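Local structure of DinB-like domain-containing protein (3CEX) at residues A[46-51]-A[109-114]; A[52-57]-A[152-157]; A[58-63]-A[115-120]. The protein is of unknown function but belongs to the DinB superfamily and forms a two-chain assembly of largely helical subunits. One frame throughout, in Å; residues are numbered along the deposited sequence.

In the fold
Helix 44-62 takes part in all three contacts, presenting successive turns to its neighbours in what is consistent with the four-helix bundle of DinB-like proteins. Contacts 1 and 3 join it to helix 104-124, their centres about 13 Å apart; contact 2 joins it to helix 144-170 and is the most central, about 3 Å from the middle of the chain. Contact 1 is buried and largely apolar, with large aromatic rings at one side. Contact 3, about 11 Å from the chain centre, is also buried but mixes methyl groups with hydroxyls. Contact 2 is partly buried and pairs an apolar touch with two neighbouring carboxylates. No hydrogen bond crosses between the paired segments of any contact.

Contact 1 of 3, residues A[46-51]-A[109-114]; sequences WLMWHT and DYLAAS
Two helices of the bundle that run in nearly the same direction meet here through M48 and T51 of helix 44-62 and L111 of helix 104-124, with W49 and Y110 alongside. The short segment axes lie 9.1 Å apart at closest approach and their directions differ by 30°. L111 serves both apolar neighbours with separate branches. Its CD2 receives the terminal methyl of selenomethionine M48, CE to CD2 3.6 Å, while its CD1 lies 4.0 Å from CG2 of T51. The M48 chain starts off to the side of the interface and bends at its third torsion (86°), which carries CE back to L111; the two side chains cross at about a right angle. T51 turns its methyl to the leucine and its hydroxyl to its own helix: OG1 donates to L47 O at 2.8 Å, tilted 26° from the carbonyl plane, and the T51 N-H reaches the same oxygen from the opposite face. The polar end of this buried threonine is thereby satisfied within the helix. The aromatic pair is looser. W49 CD1 is 4.4 Å from CE2 of Y110, an oblique approach. Y110 CE2 also lies 4.3 Å from the backbone W49 O. The tyrosine has a firmer polar contact at its far end, where Y110 OH is hydrogen-bonded to D56 OD2, about two turns beyond W49 on helix 44-62. F21 and L25 of helix 8-25 cover M48, and W69 and W74 meet the rings of W49 and Y110. A parallel pair of middle helices, joined by a long connection, fits the up-down-down-up four-helix bundle characteristic of the DinB superfamily.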
ATOM      1  N   TRP A  46      12.446  -9.670  -5.650  1.00 25.51           N
ATOM      2  CA  TRP A  46      11.328  -9.738  -6.638  1.00 25.85           C
ATOM      3  C   TRP A  46      10.352  -8.560  -6.490  1.00 26.33           C
ATOM      4  O   TRP A  46       9.943  -7.952  -7.474  1.00 24.04           O
ATOM      5  CB  TRP A  46      10.573 -11.053  -6.520  1.00 26.97           C
ATOM      6  CG  TRP A  46       9.572 -11.302  -7.652  1.00 27.08           C
ATOM      7  CD1 TRP A  46       9.776 -12.095  -8.743  1.00 29.10           C
ATOM      8  CD2 TRP A  46       8.246 -10.755  -7.801  1.00 27.25           C
ATOM      9  NE1 TRP A  46       8.682 -12.089  -9.549  1.00 28.64           N
ATOM     10  CE2 TRP A  46       7.722 -11.270  -9.011  1.00 29.20           C
ATOM     11  CE3 TRP A  46       7.446  -9.894  -7.031  1.00 29.16           C
ATOM     12  CZ2 TRP A  46       6.423 -10.956  -9.476  1.00 29.22           C
ATOM     13  CZ3 TRP A  46       6.157  -9.562  -7.502  1.00 29.38           C
ATOM     14  CH2 TRP A  46       5.669 -10.084  -8.719  1.00 28.13           C
ATOM     15  N   LEU A  47       9.981  -8.251  -5.240  1.00 26.95           N
ATOM     16  CA  LEU A  47       9.020  -7.168  -4.957  1.00 27.62           C
ATOM     17  C   LEU A  47       9.512  -5.804  -5.415  1.00 28.23           C
ATOM     18  O   LEU A  47       8.758  -5.026  -5.999  1.00 28.91           O
ATOM     19  CB  LEU A  47       8.685  -7.132  -3.455  1.00 27.03           C
ATOM     20  CG  LEU A  47       7.840  -8.328  -3.020  1.00 25.79           C
ATOM     21  CD1 LEU A  47       7.849  -8.523  -1.507  1.00 27.37           C
ATOM     22  CD2 LEU A  47       6.364  -8.152  -3.553  1.00 26.28           C
HETATM   23  N   MSE A  48      10.773  -5.505  -5.146  1.00 28.91           N
HETATM   24  CA  MSE A  48      11.361  -4.217  -5.569  1.00 30.32           C
HETATM   25  C   MSE A  48      11.570  -4.145  -7.066  1.00 28.84           C
HETATM   26  O   MSE A  48      11.277  -3.151  -7.662  1.00 28.89           O
HETATM   27  CB  MSE A  48      12.705  -3.984  -4.891  1.00 29.61           C
HETATM   28  CG  MSE A  48      12.578  -3.380  -3.606  1.00 35.01           C
HETATM   29 SE   MSE A  48      14.244  -2.802  -2.787  0.80 39.17          SE
HETATM   30  CE  MSE A  48      14.577  -1.039  -3.460  1.00 32.43           C
ATOM     31  N   TRP A  49      12.079  -5.208  -7.672  1.00 29.10           N
ATOM     32  CA  TRP A  49      12.208  -5.258  -9.129  1.00 28.91           C
ATOM     33  C   TRP A  49      10.833  -5.120  -9.787  1.00 28.75           C
ATOM     34  O   TRP A  49      10.643  -4.333 -10.728  1.00 26.91           O
ATOM     35  CB  TRP A  49      12.836  -6.587  -9.541  1.00 28.69           C
ATOM     36  CG  TRP A  49      12.686  -6.863 -10.987  1.00 29.12           C
ATOM     37  CD1 TRP A  49      13.465  -6.363 -11.994  1.00 29.15           C
ATOM     38  CD2 TRP A  49      11.691  -7.689 -11.624  1.00 28.42           C
ATOM     39  NE1 TRP A  49      13.024  -6.829 -13.181  1.00 28.83           N
ATOM     40  CE2 TRP A  49      11.942  -7.644 -12.988  1.00 28.50           C
ATOM     41  CE3 TRP A  49      10.615  -8.462 -11.153  1.00 28.93           C
ATOM     42  CZ2 TRP A  49      11.173  -8.360 -13.918  1.00 29.34           C
ATOM     43  CZ3 TRP A  49       9.862  -9.147 -12.040  1.00 28.54           C
ATOM     44  CH2 TRP A  49      10.130  -9.094 -13.423  1.00 30.33           C
ATOM     45  N   HIS A  50       9.851  -5.865  -9.265  1.00 28.13           N
ATOM     46  CA  HIS A  50       8.515  -5.829  -9.846  1.00 29.04           C
ATOM     47  C   HIS A  50       7.868  -4.458  -9.744  1.00 28.72           C
ATOM     48  O   HIS A  50       7.248  -4.022 -10.685  1.00 28.43           O
ATOM     49  CB  HIS A  50       7.568  -6.846  -9.222  1.00 30.84           C
ATOM     50  CG  HIS A  50       6.124  -6.559  -9.509  1.00 32.93           C
ATOM     51  ND1 HIS A  50       5.512  -6.947 -10.676  1.00 34.37           N
ATOM     52  CD2 HIS A  50       5.187  -5.883  -8.797  1.00 37.34           C
ATOM     53  CE1 HIS A  50       4.252  -6.544 -10.666  1.00 35.48           C
ATOM     54  NE2 HIS A  50       4.029  -5.885  -9.544  1.00 37.74           N
ATOM     55  N   THR A  51       8.010  -3.800  -8.594  1.00 28.43           N
ATOM     56  CA  THR A  51       7.474  -2.456  -8.404  1.00 28.21           C
ATOM     57  C   THR A  51       8.133  -1.479  -9.377  1.00 28.88           C
ATOM     58  O   THR A  51       7.436  -0.712 -10.020  1.00 28.47           O
ATOM     59  CB  THR A  51       7.619  -2.013  -6.946  1.00 28.89           C
ATOM     60  OG1 THR A  51       6.852  -2.934  -6.139  1.00 29.57           O
ATOM     61  CG2 THR A  51       7.114  -0.536  -6.712  1.00 28.24           C
ATOM     62  N   ASP A 109      18.738   1.574  -7.457  1.00 28.22           N
ATOM     63  CA  ASP A 109      18.940   2.436  -8.635  1.00 28.06           C
ATOM     64  C   ASP A 109      17.795   2.335  -9.643  1.00 27.41           C
ATOM     65  O   ASP A 109      17.296   3.367 -10.168  1.00 27.26           O
ATOM     66  CB  ASP A 109      20.284   2.117  -9.303  1.00 28.51           C
ATOM     67  CG  ASP A 109      21.479   2.522  -8.471  1.00 32.02           C
ATOM     68  OD1 ASP A 109      21.326   3.262  -7.467  1.00 33.99           O
ATOM     69  OD2 ASP A 109      22.598   2.090  -8.835  1.00 33.60           O
ATOM     70  N   TYR A 110      17.338   1.118  -9.917  1.00 26.60           N
ATOM     71  CA  TYR A 110      16.255   0.967 -10.881  1.00 26.46           C
ATOM     72  C   TYR A 110      14.925   1.490 -10.290  1.00 26.75           C
ATOM     73  O   TYR A 110      14.147   2.164 -10.971  1.00 25.52           O
ATOM     74  CB  TYR A 110      16.135  -0.490 -11.363  1.00 26.71           C
ATOM     75  CG  TYR A 110      15.038  -0.735 -12.389  1.00 26.37           C
ATOM     76  CD1 TYR A 110      14.791   0.169 -13.429  1.00 27.48           C
ATOM     77  CD2 TYR A 110      14.271  -1.867 -12.338  1.00 25.48           C
ATOM     78  CE1 TYR A 110      13.757  -0.080 -14.388  1.00 27.52           C
ATOM     79  CE2 TYR A 110      13.266  -2.108 -13.270  1.00 26.36           C
ATOM     80  CZ  TYR A 110      13.003  -1.215 -14.285  1.00 26.84           C
ATOM     81  OH  TYR A 110      11.987  -1.500 -15.194  1.00 27.45           O
ATOM     82  N   LEU A 111      14.676   1.222  -9.014  1.00 27.13           N
ATOM     83  CA  LEU A 111      13.486   1.790  -8.377  1.00 27.72           C
ATOM     84  C   LEU A 111      13.508   3.330  -8.361  1.00 28.05           C
ATOM     85  O   LEU A 111      12.499   3.969  -8.654  1.00 27.88           O
ATOM     86  CB  LEU A 111      13.289   1.248  -6.947  1.00 27.56           C
ATOM     87  CG  LEU A 111      11.990   1.636  -6.220  1.00 26.84           C
ATOM     88  CD1 LEU A 111      10.743   1.176  -7.016  1.00 27.54           C
ATOM     89  CD2 LEU A 111      11.973   0.981  -4.787  1.00 28.18           C
ATOM     90  N   ALA A 112      14.655   3.915  -8.040  1.00 27.91           N
ATOM     91  CA  ALA A 112      14.788   5.383  -8.039  1.00 27.95           C
ATOM     92  C   ALA A 112      14.518   5.971  -9.425  1.00 28.23           C
ATOM     93  O   ALA A 112      13.858   7.018  -9.546  1.00 27.77           O
ATOM     94  CB  ALA A 112      16.201   5.818  -7.543  1.00 28.35           C
ATOM     95  N   ALA A 113      15.034   5.307 -10.470  1.00 28.42           N
ATOM     96  CA  ALA A 113      14.768   5.716 -11.839  1.00 28.00           C
ATOM     97  C   ALA A 113      13.283   5.598 -12.166  1.00 28.19           C
ATOM     98  O   ALA A 113      12.728   6.483 -12.817  1.00 27.65           O
ATOM     99  CB  ALA A 113      15.602   4.922 -12.842  1.00 27.78           C
ATOM    100  N   SER A 114      12.640   4.496 -11.778  1.00 28.10           N
ATOM    101  CA  SER A 114      11.211   4.341 -12.095  1.00 29.14           C
ATOM    102  C   SER A 114      10.301   5.291 -11.312  1.00 29.15           C
ATOM    103  O   SER A 114       9.300   5.749 -11.834  1.00 29.57           O
ATOM    104  CB  SER A 114      10.761   2.898 -11.902  1.00 28.47           C
ATOM    105  OG  SER A 114      11.567   2.071 -12.712  1.00 32.92           O
TER

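Contact 2 of 3, residues A[52-57]-A[152-157]; sequences ARELDL and IDDAVM
E54 lays the aliphatic root of its side chain against the carboxylate of D154: OD2 of D154 lies 4.2 Å from E54 CB and equally far from E54 CG. The side chains cross at about a right angle, with their carboxylate planes turned 38° apart. The E54 chain bends at its second torsion (77°), and OE2 ends 4.8 Å from D154 OD1 without touching it. Each has a weak hydrogen-bonding partner nearby, Q58 NE2 for E54 OE2 and H50 NE2 for D154 OD1. One residue further on, the contact turns apolar, as L55 CD1 comes to 4.4 Å from A155 CB. The backbones stay well separated, the nearest CA atoms, those of L55 and A155, being 7.8 Å apart, so side chains alone span the interface. A bound glycerol, probably from the crystallisation liquor, lies about 5 Å from the D154 side chain. Helices 44-62 and 144-170 run here in broadly opposite directions; L14 of helix 8-25 packs on A155, T118 of helix 104-124 packs on L55, and D153 faces the second subunit, forming a salt bridge with its R20.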
ATOM      1  N   ALA A  52       9.462  -1.500  -9.481  1.00 28.15           N
ATOM      2  CA  ALA A  52      10.168  -0.636 -10.431  1.00 28.74           C
ATOM      3  C   ALA A  52       9.721  -0.972 -11.854  1.00 29.45           C
ATOM      4  O   ALA A  52       9.471  -0.069 -12.656  1.00 29.52           O
ATOM      5  CB  ALA A  52      11.665  -0.783 -10.285  1.00 27.71           C
ATOM      6  N   ARG A  53       9.601  -2.253 -12.158  1.00 30.50           N
ATOM      7  CA  ARG A  53       9.233  -2.701 -13.496  1.00 31.61           C
ATOM      8  C   ARG A  53       7.807  -2.281 -13.882  1.00 32.45           C
ATOM      9  O   ARG A  53       7.560  -1.859 -15.023  1.00 33.03           O
ATOM     10  CB  ARG A  53       9.446  -4.224 -13.590  1.00 32.61           C
ATOM     11  CG  ARG A  53       9.352  -4.857 -14.937  1.00 35.12           C
ATOM     12  CD  ARG A  53      10.597  -4.704 -15.767  1.00 41.19           C
ATOM     13  NE  ARG A  53      10.563  -5.742 -16.801  1.00 46.31           N
ATOM     14  CZ  ARG A  53      10.122  -5.593 -18.051  1.00 48.28           C
ATOM     15  NH1 ARG A  53       9.696  -4.418 -18.502  1.00 51.62           N
ATOM     16  NH2 ARG A  53      10.130  -6.633 -18.874  1.00 50.79           N
ATOM     17  N   GLU A  54       6.873  -2.365 -12.939  1.00 32.40           N
ATOM     18  CA  GLU A  54       5.504  -2.043 -13.245  1.00 33.76           C
ATOM     19  C   GLU A  54       5.261  -0.524 -13.399  1.00 33.32           C
ATOM     20  O   GLU A  54       4.470  -0.120 -14.250  1.00 32.91           O
ATOM     21  CB  GLU A  54       4.578  -2.650 -12.178  1.00 34.59           C
ATOM     22  CG  GLU A  54       3.128  -2.467 -12.455  1.00 40.83           C
ATOM     23  CD  GLU A  54       2.562  -3.410 -13.511  1.00 45.94           C
ATOM     24  OE1 GLU A  54       3.308  -3.950 -14.360  1.00 52.58           O
ATOM     25  OE2 GLU A  54       1.335  -3.607 -13.490  1.00 52.67           O
ATOM     26  N   LEU A  55       5.870   0.295 -12.537  1.00 32.47           N
ATOM     27  CA  LEU A  55       5.882   1.762 -12.738  1.00 32.50           C
ATOM     28  C   LEU A  55       6.475   2.134 -14.101  1.00 32.49           C
ATOM     29  O   LEU A  55       5.906   2.929 -14.870  1.00 32.06           O
ATOM     30  CB  LEU A  55       6.673   2.454 -11.621  1.00 31.82           C
ATOM     31  CG  LEU A  55       6.091   2.374 -10.182  1.00 32.17           C
ATOM     32  CD1 LEU A  55       7.065   2.937  -9.134  1.00 30.56           C
ATOM     33  CD2 LEU A  55       4.731   3.091 -10.112  1.00 31.84           C
ATOM     34  N   ASP A  56       7.666   1.612 -14.368  1.00 31.68           N
ATOM     35  CA  ASP A  56       8.330   1.797 -15.648  1.00 32.33           C
ATOM     36  C   ASP A  56       7.393   1.444 -16.828  1.00 31.49           C
ATOM     37  O   ASP A  56       7.020   2.308 -17.621  1.00 31.73           O
ATOM     38  CB  ASP A  56       9.612   0.931 -15.676  1.00 31.53           C
ATOM     39  CG  ASP A  56      10.468   1.145 -16.920  1.00 32.70           C
ATOM     40  OD1 ASP A  56      10.282   2.150 -17.647  1.00 30.34           O
ATOM     41  OD2 ASP A  56      11.374   0.298 -17.137  1.00 30.69           O
ATOM     42  N   LEU A  57       6.994   0.186 -16.920  1.00 31.59           N
ATOM     43  CA  LEU A  57       6.142  -0.257 -18.037  1.00 32.73           C
ATOM     44  C   LEU A  57       4.836   0.533 -18.181  1.00 31.95           C
ATOM     45  O   LEU A  57       4.449   0.914 -19.283  1.00 29.84           O
ATOM     46  CB  LEU A  57       5.816  -1.739 -17.914  1.00 34.12           C
ATOM     47  CG  LEU A  57       6.958  -2.676 -18.316  1.00 38.00           C
ATOM     48  CD1 LEU A  57       6.510  -4.120 -18.070  1.00 42.17           C
ATOM     49  CD2 LEU A  57       7.390  -2.463 -19.760  1.00 41.93           C
ATOM     50  N   ILE A 152       0.034   3.540  -8.420  1.00 32.42           N
ATOM     51  CA  ILE A 152       0.382   3.973  -7.066  1.00 32.26           C
ATOM     52  C   ILE A 152      -0.026   2.898  -6.048  1.00 32.02           C
ATOM     53  O   ILE A 152       0.764   2.549  -5.165  1.00 30.55           O
ATOM     54  CB  ILE A 152      -0.321   5.304  -6.668  1.00 32.56           C
ATOM     55  CG1 ILE A 152       0.103   6.477  -7.571  1.00 34.29           C
ATOM     56  CG2 ILE A 152      -0.053   5.663  -5.211  1.00 32.35           C
ATOM     57  CD1 ILE A 152       1.591   6.746  -7.616  1.00 34.61           C
ATOM     58  N   ASP A 153      -1.239   2.349  -6.190  1.00 32.29           N
ATOM     59  CA  ASP A 153      -1.738   1.256  -5.306  1.00 31.62           C
ATOM     60  C   ASP A 153      -0.786   0.036  -5.266  1.00 32.00           C
ATOM     61  O   ASP A 153      -0.483  -0.512  -4.204  1.00 29.24           O
ATOM     62  CB  ASP A 153      -3.166   0.860  -5.744  1.00 32.31           C
ATOM     63  CG  ASP A 153      -3.678  -0.417  -5.097  1.00 33.13           C
ATOM     64  OD1 ASP A 153      -3.821  -0.405  -3.862  1.00 32.70           O
ATOM     65  OD2 ASP A 153      -3.952  -1.429  -5.829  1.00 33.19           O
ATOM     66  N   ASP A 154      -0.346  -0.379  -6.444  1.00 32.34           N
ATOM     67  CA  ASP A 154       0.555  -1.498  -6.622  1.00 32.69           C
ATOM     68  C   ASP A 154       1.863  -1.277  -5.890  1.00 31.76           C
ATOM     69  O   ASP A 154       2.306  -2.172  -5.175  1.00 30.62           O
ATOM     70  CB  ASP A 154       0.858  -1.701  -8.123  1.00 33.66           C
ATOM     71  CG  ASP A 154       1.939  -2.768  -8.377  1.00 38.06           C
ATOM     72  OD1 ASP A 154       1.527  -3.899  -8.681  1.00 46.07           O
ATOM     73  OD2 ASP A 154       3.187  -2.476  -8.266  1.00 48.08           O
ATOM     74  N   ALA A 155       2.479  -0.106  -6.091  1.00 29.78           N
ATOM     75  CA  ALA A 155       3.746   0.193  -5.444  1.00 29.57           C
ATOM     76  C   ALA A 155       3.583   0.192  -3.931  1.00 29.48           C
ATOM     77  O   ALA A 155       4.397  -0.451  -3.228  1.00 28.68           O
ATOM     78  CB  ALA A 155       4.364   1.522  -5.931  1.00 28.72           C
ATOM     79  N   VAL A 156       2.559   0.884  -3.418  1.00 28.76           N
ATOM     80  CA  VAL A 156       2.416   1.003  -1.965  1.00 28.87           C
ATOM     81  C   VAL A 156       2.123  -0.363  -1.361  1.00 28.20           C
ATOM     82  O   VAL A 156       2.721  -0.770  -0.367  1.00 28.83           O
ATOM     83  CB  VAL A 156       1.389   2.066  -1.557  1.00 28.77           C
ATOM     84  CG1 VAL A 156       1.195   2.131  -0.032  1.00 26.68           C
ATOM     85  CG2 VAL A 156       1.820   3.450  -2.077  1.00 32.04           C
HETATM   86  N   MSE A 157       1.187  -1.082  -1.956  1.00 27.87           N
HETATM   87  CA  MSE A 157       0.817  -2.374  -1.418  1.00 29.22           C
HETATM   88  C   MSE A 157       2.004  -3.383  -1.421  1.00 27.95           C
HETATM   89  O   MSE A 157       2.184  -4.155  -0.476  1.00 25.76           O
HETATM   90  CB  MSE A 157      -0.378  -2.877  -2.237  1.00 30.90           C
HETATM   91  CG  MSE A 157      -0.674  -4.237  -2.029  1.00 37.82           C
HETATM   92 SE   MSE A 157       0.178  -5.523  -3.275  0.80 42.77          SE
HETATM   93  CE  MSE A 157      -1.483  -6.483  -3.278  1.00 34.48           C
TER

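Contact 3 of 3, residues A[58-63]-A[115-120]; sequences QISALN and VALTKS
I59 carries most of the contact from its side, reaching both L117 and T118 with different branches. Its CG2 faces the leucine, 3.9 Å from L117 CG, and the two side chains slide past each other in opposite directions. The I59 and T118 side chains cross at about a right angle, with I59 CG1 3.6 Å from T118 OG1, and I59 CD1 continues to within 4.0 Å of T118 CG2. This division follows from the first torsion of I59 (-64°), which sets CG1 anti to the carbonyl carbon and leaves CG2 anti to the backbone N. The oxygen that meets CG1 is not left without a polar partner, since T118 OG1 is hydrogen-bonded to S114 O of its own helix. The backbones come fairly close here: the CA atoms of I59 and T118 are 6.2 Å apart. The pairing lies on helices 44-62 and 104-124, which run roughly parallel, consistent with the middle pair of a DinB-type bundle; the segment axes differ in direction by 39° and approach to 9.9 Å. L14 of helix 8-25 and L148 of helix 144-170 close in on T118 and I59, bringing all four long helices together at this level. S60 comes next, and its OG rests 3.6 Å from L117 CD2, a van der Waals touch; the hydroxyl itself is hydrogen-bonded to D56 O, one turn back. The helix ends at L62, and N63 follows in the loop, its backbone N still bonded to I59 O at 3.0 Å, while Y121 of helix 104-124 packs against its side chain.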
ATOM      1  N   GLN A  58       4.150   0.778 -17.080  1.00 32.14           N
ATOM      2  CA  GLN A  58       2.849   1.449 -17.181  1.00 33.13           C
ATOM      3  C   GLN A  58       2.954   2.929 -17.542  1.00 33.38           C
ATOM      4  O   GLN A  58       2.165   3.427 -18.364  1.00 32.87           O
ATOM      5  CB  GLN A  58       2.061   1.322 -15.891  1.00 33.48           C
ATOM      6  CG  GLN A  58       1.645  -0.108 -15.528  1.00 36.24           C
ATOM      7  CD  GLN A  58       0.616  -0.726 -16.445  1.00 41.99           C
ATOM      8  OE1 GLN A  58       0.319  -0.225 -17.545  1.00 44.50           O
ATOM      9  NE2 GLN A  58       0.080  -1.852 -16.006  1.00 45.63           N
ATOM     10  N   ILE A  59       3.889   3.628 -16.899  1.00 32.81           N
ATOM     11  CA  ILE A  59       4.097   5.038 -17.171  1.00 33.86           C
ATOM     12  C   ILE A  59       4.710   5.197 -18.540  1.00 34.04           C
ATOM     13  O   ILE A  59       4.329   6.097 -19.264  1.00 34.99           O
ATOM     14  CB  ILE A  59       4.998   5.756 -16.109  1.00 33.29           C
ATOM     15  CG1 ILE A  59       4.335   5.750 -14.736  1.00 33.23           C
ATOM     16  CG2 ILE A  59       5.317   7.203 -16.567  1.00 33.11           C
ATOM     17  CD1 ILE A  59       3.104   6.626 -14.631  1.00 31.03           C
ATOM     18  N   SER A  60       5.628   4.323 -18.926  1.00 34.57           N
ATOM     19  CA  SER A  60       6.220   4.437 -20.275  1.00 35.24           C
ATOM     20  C   SER A  60       5.165   4.212 -21.370  1.00 35.94           C
ATOM     21  O   SER A  60       5.191   4.896 -22.379  1.00 36.64           O
ATOM     22  CB  SER A  60       7.406   3.491 -20.454  1.00 34.22           C
ATOM     23  OG  SER A  60       8.466   3.883 -19.597  1.00 34.34           O
ATOM     24  N   ALA A  61       4.249   3.268 -21.154  1.00 36.93           N
ATOM     25  CA  ALA A  61       3.102   3.037 -22.047  1.00 37.78           C
ATOM     26  C   ALA A  61       2.139   4.252 -22.148  1.00 38.90           C
ATOM     27  O   ALA A  61       1.726   4.615 -23.231  1.00 39.32           O
ATOM     28  CB  ALA A  61       2.340   1.773 -21.620  1.00 37.07           C
ATOM     29  N   LEU A  62       1.799   4.889 -21.032  1.00 39.96           N
ATOM     30  CA  LEU A  62       1.035   6.154 -21.064  1.00 41.21           C
ATOM     31  C   LEU A  62       1.785   7.291 -21.769  1.00 42.62           C
ATOM     32  O   LEU A  62       1.173   8.203 -22.315  1.00 43.22           O
ATOM     33  CB  LEU A  62       0.699   6.625 -19.650  1.00 40.71           C
ATOM     34  CG  LEU A  62      -0.276   5.761 -18.861  1.00 39.91           C
ATOM     35  CD1 LEU A  62      -0.367   6.292 -17.457  1.00 38.12           C
ATOM     36  CD2 LEU A  62      -1.671   5.700 -19.532  1.00 38.75           C
ATOM     37  N   ASN A  63       3.115   7.236 -21.715  1.00 44.07           N
ATOM     38  CA  ASN A  63       3.976   8.271 -22.263  1.00 44.88           C
ATOM     39  C   ASN A  63       4.418   7.938 -23.683  1.00 45.46           C
ATOM     40  O   ASN A  63       5.233   8.651 -24.253  1.00 46.43           O
ATOM     41  CB  ASN A  63       5.195   8.413 -21.356  1.00 45.31           C
ATOM     42  CG  ASN A  63       5.775   9.784 -21.375  1.00 47.42           C
ATOM     43  OD1 ASN A  63       5.079  10.756 -21.106  1.00 51.17           O
ATOM     44  ND2 ASN A  63       7.072   9.883 -21.684  1.00 48.90           N
ATOM     45  N   VAL A 115      10.640   5.563 -10.055  1.00 30.52           N
ATOM     46  CA  VAL A 115       9.914   6.564  -9.271  1.00 30.22           C
ATOM     47  C   VAL A 115      10.069   7.947  -9.881  1.00 30.43           C
ATOM     48  O   VAL A 115       9.080   8.672  -9.998  1.00 30.78           O
ATOM     49  CB  VAL A 115      10.347   6.534  -7.771  1.00 30.90           C
ATOM     50  CG1 VAL A 115       9.768   7.733  -7.001  1.00 30.69           C
ATOM     51  CG2 VAL A 115       9.896   5.205  -7.142  1.00 29.35           C
ATOM     52  N   ALA A 116      11.281   8.307 -10.298  1.00 30.72           N
ATOM     53  CA  ALA A 116      11.525   9.607 -10.939  1.00 31.15           C
ATOM     54  C   ALA A 116      10.668   9.801 -12.185  1.00 30.77           C
ATOM     55  O   ALA A 116      10.072  10.854 -12.375  1.00 31.29           O
ATOM     56  CB  ALA A 116      13.004   9.780 -11.319  1.00 30.98           C
ATOM     57  N   LEU A 117      10.667   8.795 -13.042  1.00 30.48           N
ATOM     58  CA  LEU A 117       9.854   8.782 -14.250  1.00 30.38           C
ATOM     59  C   LEU A 117       8.371   9.010 -13.919  1.00 29.54           C
ATOM     60  O   LEU A 117       7.683   9.821 -14.567  1.00 28.83           O
ATOM     61  CB  LEU A 117      10.016   7.431 -14.967  1.00 30.16           C
ATOM     62  CG  LEU A 117       9.221   7.243 -16.271  1.00 31.54           C
ATOM     63  CD1 LEU A 117       9.841   8.053 -17.448  1.00 33.25           C
ATOM     64  CD2 LEU A 117       9.093   5.730 -16.616  1.00 31.18           C
ATOM     65  N   THR A 118       7.893   8.283 -12.914  1.00 29.66           N
ATOM     66  CA  THR A 118       6.488   8.346 -12.494  1.00 29.93           C
ATOM     67  C   THR A 118       6.179   9.769 -12.037  1.00 29.86           C
ATOM     68  O   THR A 118       5.210  10.373 -12.477  1.00 27.67           O
ATOM     69  CB  THR A 118       6.184   7.306 -11.403  1.00 29.57           C
ATOM     70  OG1 THR A 118       6.522   6.000 -11.897  1.00 30.84           O
ATOM     71  CG2 THR A 118       4.699   7.333 -10.990  1.00 29.24           C
ATOM     72  N   LYS A 119       7.038  10.320 -11.191  1.00 30.86           N
ATOM     73  CA  LYS A 119       6.796  11.659 -10.641  1.00 32.09           C
ATOM     74  C   LYS A 119       6.838  12.740 -11.710  1.00 32.31           C
ATOM     75  O   LYS A 119       6.100  13.725 -11.624  1.00 33.28           O
ATOM     76  CB  LYS A 119       7.803  11.976  -9.544  1.00 32.95           C
ATOM     77  CG  LYS A 119       7.604  11.140  -8.287  1.00 34.96           C
ATOM     78  CD  LYS A 119       8.793  11.302  -7.307  1.00 35.62           C
ATOM     79  CE  LYS A 119       8.498  12.269  -6.244  1.00 38.42           C
ATOM     80  NZ  LYS A 119       9.684  12.503  -5.335  1.00 40.62           N
ATOM     81  N   SER A 120       7.723  12.571 -12.691  1.00 31.61           N
ATOM     82  CA  SER A 120       7.791  13.438 -13.843  1.00 32.14           C
ATOM     83  C   SER A 120       6.494  13.390 -14.634  1.00 31.04           C
ATOM     84  O   SER A 120       5.975  14.422 -14.995  1.00 30.13           O
ATOM     85  CB  SER A 120       8.946  13.044 -14.760  1.00 32.32           C
ATOM     86  OG  SER A 120       8.952  13.856 -15.930  1.00 36.45           O
TER